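Local coordinates for Oxidored_FMN domain-containing protein (PDB 6L6J) that acts as a 6-hydroxypseudooxynicotine amine oxidase, an oxidoreductase that carries FMN, a [4Fe-4S] cluster and a bound ADP, at residues Y6-E11 with Q308-V313; I63-D68 with R76-K81. All coordinates share one frame; numbering follows the deposited sequence.

Contact 1 of 2, residues Y6-E11 with Q308-V313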
# COMPACT_ATOMS: atom_id res chain seq x y z
N TYR A 6 25.05 5.73 11.33
CA TYR A 6 23.88 6.39 10.70
C TYR A 6 24.08 7.91 10.63
O TYR A 6 23.17 8.56 10.04
CB TYR A 6 22.59 5.99 11.41
CG TYR A 6 22.48 4.50 11.54
CD1 TYR A 6 22.49 3.68 10.42
CD2 TYR A 6 22.39 3.89 12.78
CE1 TYR A 6 22.43 2.30 10.54
CE2 TYR A 6 22.31 2.52 12.92
CZ TYR A 6 22.35 1.71 11.79
OH TYR A 6 22.28 0.35 11.94
N ASP A 7 25.19 8.45 11.14
CA ASP A 7 25.46 9.91 11.10
C ASP A 7 25.16 10.45 9.69
O ASP A 7 24.54 11.53 9.59
CB ASP A 7 26.91 10.24 11.51
CG ASP A 7 27.22 10.20 13.00
OD1 ASP A 7 26.31 9.94 13.80
OD2 ASP A 7 28.40 10.39 13.36
N ILE A 8 25.58 9.72 8.66
CA ILE A 8 25.50 10.11 7.21
C ILE A 8 24.03 10.32 6.77
O ILE A 8 23.77 11.19 5.89
CB ILE A 8 26.20 9.06 6.31
CG1 ILE A 8 26.08 9.41 4.83
CG2 ILE A 8 25.68 7.65 6.59
CD1 ILE A 8 27.27 8.98 4.00
N LEU A 9 23.10 9.57 7.35
CA LEU A 9 21.65 9.69 7.02
C LEU A 9 21.09 11.05 7.48
O LEU A 9 20.02 11.42 6.93
CB LEU A 9 20.89 8.56 7.71
CG LEU A 9 21.17 7.17 7.21
CD1 LEU A 9 20.13 6.22 7.76
CD2 LEU A 9 21.20 7.12 5.68
N PHE A 10 21.75 11.73 8.42
CA PHE A 10 21.29 13.00 9.07
C PHE A 10 22.08 14.22 8.59
O PHE A 10 21.82 15.31 9.09
CB PHE A 10 21.39 12.87 10.59
CG PHE A 10 20.40 11.86 11.12
CD1 PHE A 10 19.07 12.23 11.36
CD2 PHE A 10 20.77 10.54 11.31
CE1 PHE A 10 18.15 11.30 11.83
CE2 PHE A 10 19.85 9.61 11.79
CZ PHE A 10 18.54 9.98 12.04
N GLU A 11 22.98 14.08 7.63
CA GLU A 11 23.70 15.26 7.08
C GLU A 11 22.68 16.05 6.28
O GLU A 11 21.87 15.44 5.59
CB GLU A 11 24.88 14.85 6.19
CG GLU A 11 25.81 13.85 6.84
CD GLU A 11 27.04 13.51 6.03
OE1 GLU A 11 27.26 14.12 4.95
OE2 GLU A 11 27.78 12.64 6.49
N GLN A 308 23.16 2.51 0.23
CA GLN A 308 22.65 3.17 -0.99
C GLN A 308 23.46 4.44 -1.22
O GLN A 308 23.77 4.74 -2.40
CB GLN A 308 21.14 3.43 -0.87
CG GLN A 308 20.27 2.19 -1.05
CD GLN A 308 20.23 1.74 -2.48
OE1 GLN A 308 20.06 2.53 -3.39
NE2 GLN A 308 20.42 0.46 -2.70
N ILE A 309 23.79 5.16 -0.13
CA ILE A 309 24.51 6.48 -0.15
C ILE A 309 26.02 6.28 -0.39
O ILE A 309 26.58 6.89 -1.33
CB ILE A 309 24.28 7.28 1.15
CG1 ILE A 309 22.81 7.35 1.59
CG2 ILE A 309 24.90 8.67 1.01
CD1 ILE A 309 21.87 8.05 0.61
N ARG A 310 26.65 5.46 0.44
CA ARG A 310 28.11 5.15 0.41
C ARG A 310 28.51 4.66 -0.99
O ARG A 310 29.53 5.13 -1.47
CB ARG A 310 28.49 4.07 1.44
CG ARG A 310 28.23 4.44 2.90
CD ARG A 310 29.36 5.20 3.56
NE ARG A 310 29.15 5.29 5.01
CZ ARG A 310 29.59 6.27 5.81
NH1 ARG A 310 30.29 7.29 5.33
NH2 ARG A 310 29.29 6.21 7.10
N ARG A 311 27.72 3.78 -1.61
CA ARG A 311 28.04 3.15 -2.93
C ARG A 311 27.55 4.05 -4.08
O ARG A 311 27.70 3.64 -5.25
CB ARG A 311 27.45 1.74 -3.01
CG ARG A 311 27.94 0.81 -1.91
CD ARG A 311 27.08 -0.43 -1.71
NE ARG A 311 26.36 -0.75 -2.94
CZ ARG A 311 25.04 -0.76 -3.10
NH1 ARG A 311 24.20 -0.53 -2.10
NH2 ARG A 311 24.55 -1.02 -4.29
N GLY A 312 27.02 5.23 -3.77
CA GLY A 312 26.78 6.31 -4.76
C GLY A 312 25.57 6.04 -5.65
O GLY A 312 25.51 6.57 -6.80
N VAL A 313 24.60 5.27 -5.16
CA VAL A 313 23.34 4.97 -5.90
C VAL A 313 22.41 6.19 -5.80
O VAL A 313 21.90 6.65 -6.86
CB VAL A 313 22.67 3.70 -5.38
CG1 VAL A 313 21.43 3.37 -6.19
CG2 VAL A 313 23.63 2.54 -5.35
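Ile8 and Ile309 mark the nearest approach of the two backbones, their CA atoms 8.3 Å apart where the 3-10 turn that includes Ile8 faces the last turn of helix 302-310. No hydrogen bond spans this gap, so the contact is built from side chains. Ile8 supplies the largest share. With CG1 anti to the backbone N (chi1 178°), its CD1 methyl extends to the helix and meets Ile309 CG2 at 3.8 Å, the two isoleucines sliding past each other in opposite directions. The same CD1 lies over one face of the Arg310 guanidinium, displaced toward the rim and 3.7 Å from Arg310 NH1, while Ile8 CG2 stands 3.9 Å from Arg310 NH2. The guanidinium thus lies alongside both branches of Ile8, and the bend at chi2 of Arg310 (-86°) brings it to the 3-10 turn. Leu9 adds a looser apolar touch, CD2 to Ile309 CG1 at 4.4 Å, and also packs on Met305 and Val306 of the same helix. Beyond Arg310 the helix ends in a Schellman motif, with Gly312 at positive phi, Gly312 N bonded to Ile309 O and Val313 N to Gln308 O. The arrangement is helix-end packing in a TIM barrel: the chain's N-terminal 3-10 turn rests on the helix that joins strands 293-296 and 316-319.

Contact 2 of 2, residues I63-D68 with R76-K81. With SO4 (sulfate ion), chain G; SO4 (sulfate ion), chain F.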
# COMPACT_ATOMS: atom_id res chain seq x y z
N ILE A 63 -3.02 20.58 -11.92
CA ILE A 63 -2.68 21.95 -12.41
C ILE A 63 -3.81 22.59 -13.24
O ILE A 63 -3.63 23.75 -13.64
CB ILE A 63 -1.37 21.92 -13.21
CG1 ILE A 63 -1.51 21.18 -14.53
CG2 ILE A 63 -0.27 21.34 -12.35
CD1 ILE A 63 -0.43 21.52 -15.53
N HIS A 64 -4.91 21.87 -13.51
CA HIS A 64 -6.02 22.33 -14.39
C HIS A 64 -7.19 21.33 -14.34
O HIS A 64 -6.93 20.13 -14.12
CB HIS A 64 -5.52 22.49 -15.84
CG HIS A 64 -6.42 23.29 -16.71
ND1 HIS A 64 -7.25 22.71 -17.64
CD2 HIS A 64 -6.64 24.62 -16.78
CE1 HIS A 64 -7.93 23.65 -18.25
NE2 HIS A 64 -7.59 24.83 -17.73
N GLU A 65 -8.39 21.82 -14.64
CA GLU A 65 -9.70 21.09 -14.60
C GLU A 65 -9.72 19.90 -15.59
O GLU A 65 -10.52 18.93 -15.37
CB GLU A 65 -10.84 22.08 -14.90
CG GLU A 65 -10.93 23.23 -13.90
CD GLU A 65 -10.20 24.53 -14.25
OE1 GLU A 65 -9.00 24.47 -14.66
OE2 GLU A 65 -10.84 25.62 -14.09
N THR A 66 -8.90 19.97 -16.64
CA THR A 66 -8.71 18.90 -17.65
C THR A 66 -7.87 17.74 -17.08
O THR A 66 -7.65 16.74 -17.83
CB THR A 66 -8.03 19.44 -18.92
OG1 THR A 66 -6.73 19.99 -18.63
CG2 THR A 66 -8.86 20.50 -19.61
N SER A 67 -7.41 17.83 -15.82
CA SER A 67 -6.59 16.77 -15.19
C SER A 67 -7.22 16.30 -13.87
O SER A 67 -7.02 16.98 -12.86
CB SER A 67 -5.18 17.23 -14.97
OG SER A 67 -4.47 16.28 -14.20
N ASP A 68 -7.87 15.13 -13.86
CA ASP A 68 -8.19 14.41 -12.60
C ASP A 68 -8.26 12.90 -12.80
O ASP A 68 -8.31 12.42 -13.95
CB ASP A 68 -9.46 14.92 -11.94
CG ASP A 68 -10.73 14.75 -12.75
OD1 ASP A 68 -11.01 13.60 -13.18
OD2 ASP A 68 -11.43 15.77 -12.93
N ARG A 76 -5.41 20.31 -5.34
CA ARG A 76 -5.56 21.11 -6.59
C ARG A 76 -4.80 22.44 -6.45
O ARG A 76 -4.81 23.03 -5.35
CB ARG A 76 -7.04 21.37 -6.86
CG ARG A 76 -7.89 20.12 -7.02
CD ARG A 76 -9.30 20.32 -6.49
NE ARG A 76 -10.24 19.45 -7.17
CZ ARG A 76 -11.51 19.74 -7.43
NH1 ARG A 76 -12.03 20.91 -7.06
NH2 ARG A 76 -12.24 18.87 -8.10
N MET A 77 -4.18 22.89 -7.53
CA MET A 77 -3.43 24.17 -7.57
C MET A 77 -3.74 24.86 -8.90
O MET A 77 -2.85 25.52 -9.43
CB MET A 77 -1.93 23.89 -7.39
CG MET A 77 -1.13 25.07 -6.85
SD MET A 77 -1.56 25.47 -5.15
CE MET A 77 -0.11 24.82 -4.34
N TYR A 78 -4.98 24.75 -9.39
CA TYR A 78 -5.41 25.34 -10.70
C TYR A 78 -6.23 26.60 -10.46
O TYR A 78 -6.68 27.19 -11.44
CB TYR A 78 -6.19 24.37 -11.59
CG TYR A 78 -7.42 23.72 -10.99
CD1 TYR A 78 -8.58 24.45 -10.75
CD2 TYR A 78 -7.44 22.35 -10.73
CE1 TYR A 78 -9.72 23.84 -10.24
CE2 TYR A 78 -8.57 21.72 -10.23
CZ TYR A 78 -9.71 22.46 -9.99
OH TYR A 78 -10.79 21.82 -9.46
N SER A 79 -6.40 26.99 -9.20
CA SER A 79 -7.16 28.19 -8.80
C SER A 79 -6.64 28.76 -7.47
O SER A 79 -6.34 27.99 -6.55
CB SER A 79 -8.64 27.89 -8.74
OG SER A 79 -9.30 28.78 -7.84
N ASP A 80 -6.63 30.09 -7.36
CA ASP A 80 -6.05 30.84 -6.21
C ASP A 80 -6.76 30.48 -4.90
O ASP A 80 -6.14 30.63 -3.82
CB ASP A 80 -6.05 32.35 -6.49
CG ASP A 80 -4.88 32.84 -7.34
OD1 ASP A 80 -4.11 31.99 -7.88
OD2 ASP A 80 -4.74 34.06 -7.46
N LYS A 81 -8.01 30.03 -4.95
CA LYS A 81 -8.80 29.73 -3.73
C LYS A 81 -8.17 28.54 -3.00
O LYS A 81 -8.46 28.39 -1.80
CB LYS A 81 -10.28 29.46 -4.06
CG LYS A 81 -10.64 28.10 -4.66
CD LYS A 81 -12.13 28.03 -5.05
CE LYS A 81 -12.68 26.63 -5.28
NZ LYS A 81 -12.80 26.29 -6.73
S SO4 G . -15.49 22.79 -6.97
O1 SO4 G . -14.68 23.72 -6.19
O2 SO4 G . -16.70 23.44 -7.40
O3 SO4 G . -14.76 22.34 -8.12
O4 SO4 G . -15.83 21.65 -6.16
S SO4 F . -7.92 28.42 -18.89
O1 SO4 F . -6.98 28.93 -17.93
O2 SO4 F . -8.87 29.46 -19.24
O3 SO4 F . -7.19 27.99 -20.07
O4 SO4 F . -8.63 27.30 -18.32
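Glu65 and Tyr78 meet within the long loop that follows strand 55-62 of the TIM barrel and leads to helix 83-94, on the side where such barrels carry their active sites; Glu60 of that strand binds FMN. The main contact is stacking. Glu65 CG sits over one face of the Tyr78 ring, 4.2 Å from its centroid, in a CH-pi contact, and the carboxylate lies nearly parallel to the ring (7°), offset toward its CD1 side. The bend at chi2 brings the carboxylate to the ring, and chi3 (-47°) sets its tilt; Glu65 OE1 also lies over the rim of one face of the His64 ring. Tyr78 CZ lies over the rim of one face of the Arg76 guanidinium, while Tyr82 meets the Tyr78 ring edge-to-face. An alanine in place of Tyr78 would remove the ring and is likely to cost the Glu65 carboxylate its stacking partner on that side and take from Arg76 the ring beside its guanidinium. Backbone packing comes second: Tyr78 CB rests 3.3 Å from Ile63 O, and with CG set between the backbone N and carbonyl carbon (chi1 55°) the ring lies beside the His64 backbone, CD2 3.8 Å from His64 C. Polar bonds come third. Ser67 N to His64 O closes a type I turn, and His64 ND1 and Thr66 OG1 share a bond of 2.9 Å. One sulfate, probably from the crystallisation liquor, joins Arg76 NH1 and Lys81 NZ; a second accepts an almost straight bond in the imidazole plane, His64 NE2 to O4 at 2.7 Å.

Close to the N terminus, residues 6-11 precede strands 13-15 and 18-20, and the chain enters the barrel at strand 24-26. After the second barrel strand, 55-62, contact 2 closes a loop by joining residues 63-68 to 76-81 across only seven intervening residues. The chain then completes most of the barrel before 308-313 returns to 6-11, so contact 1 closes a loop of 296 residues, and the short loop of contact 2 is nested entirely within it. Contact 1 ties the N-terminal segment to the helix preceding the last barrel strand; contact 2 joins two parts of the loop beyond the C-terminal end of strand 55-62. Their centres lie 37 Å apart, without touching.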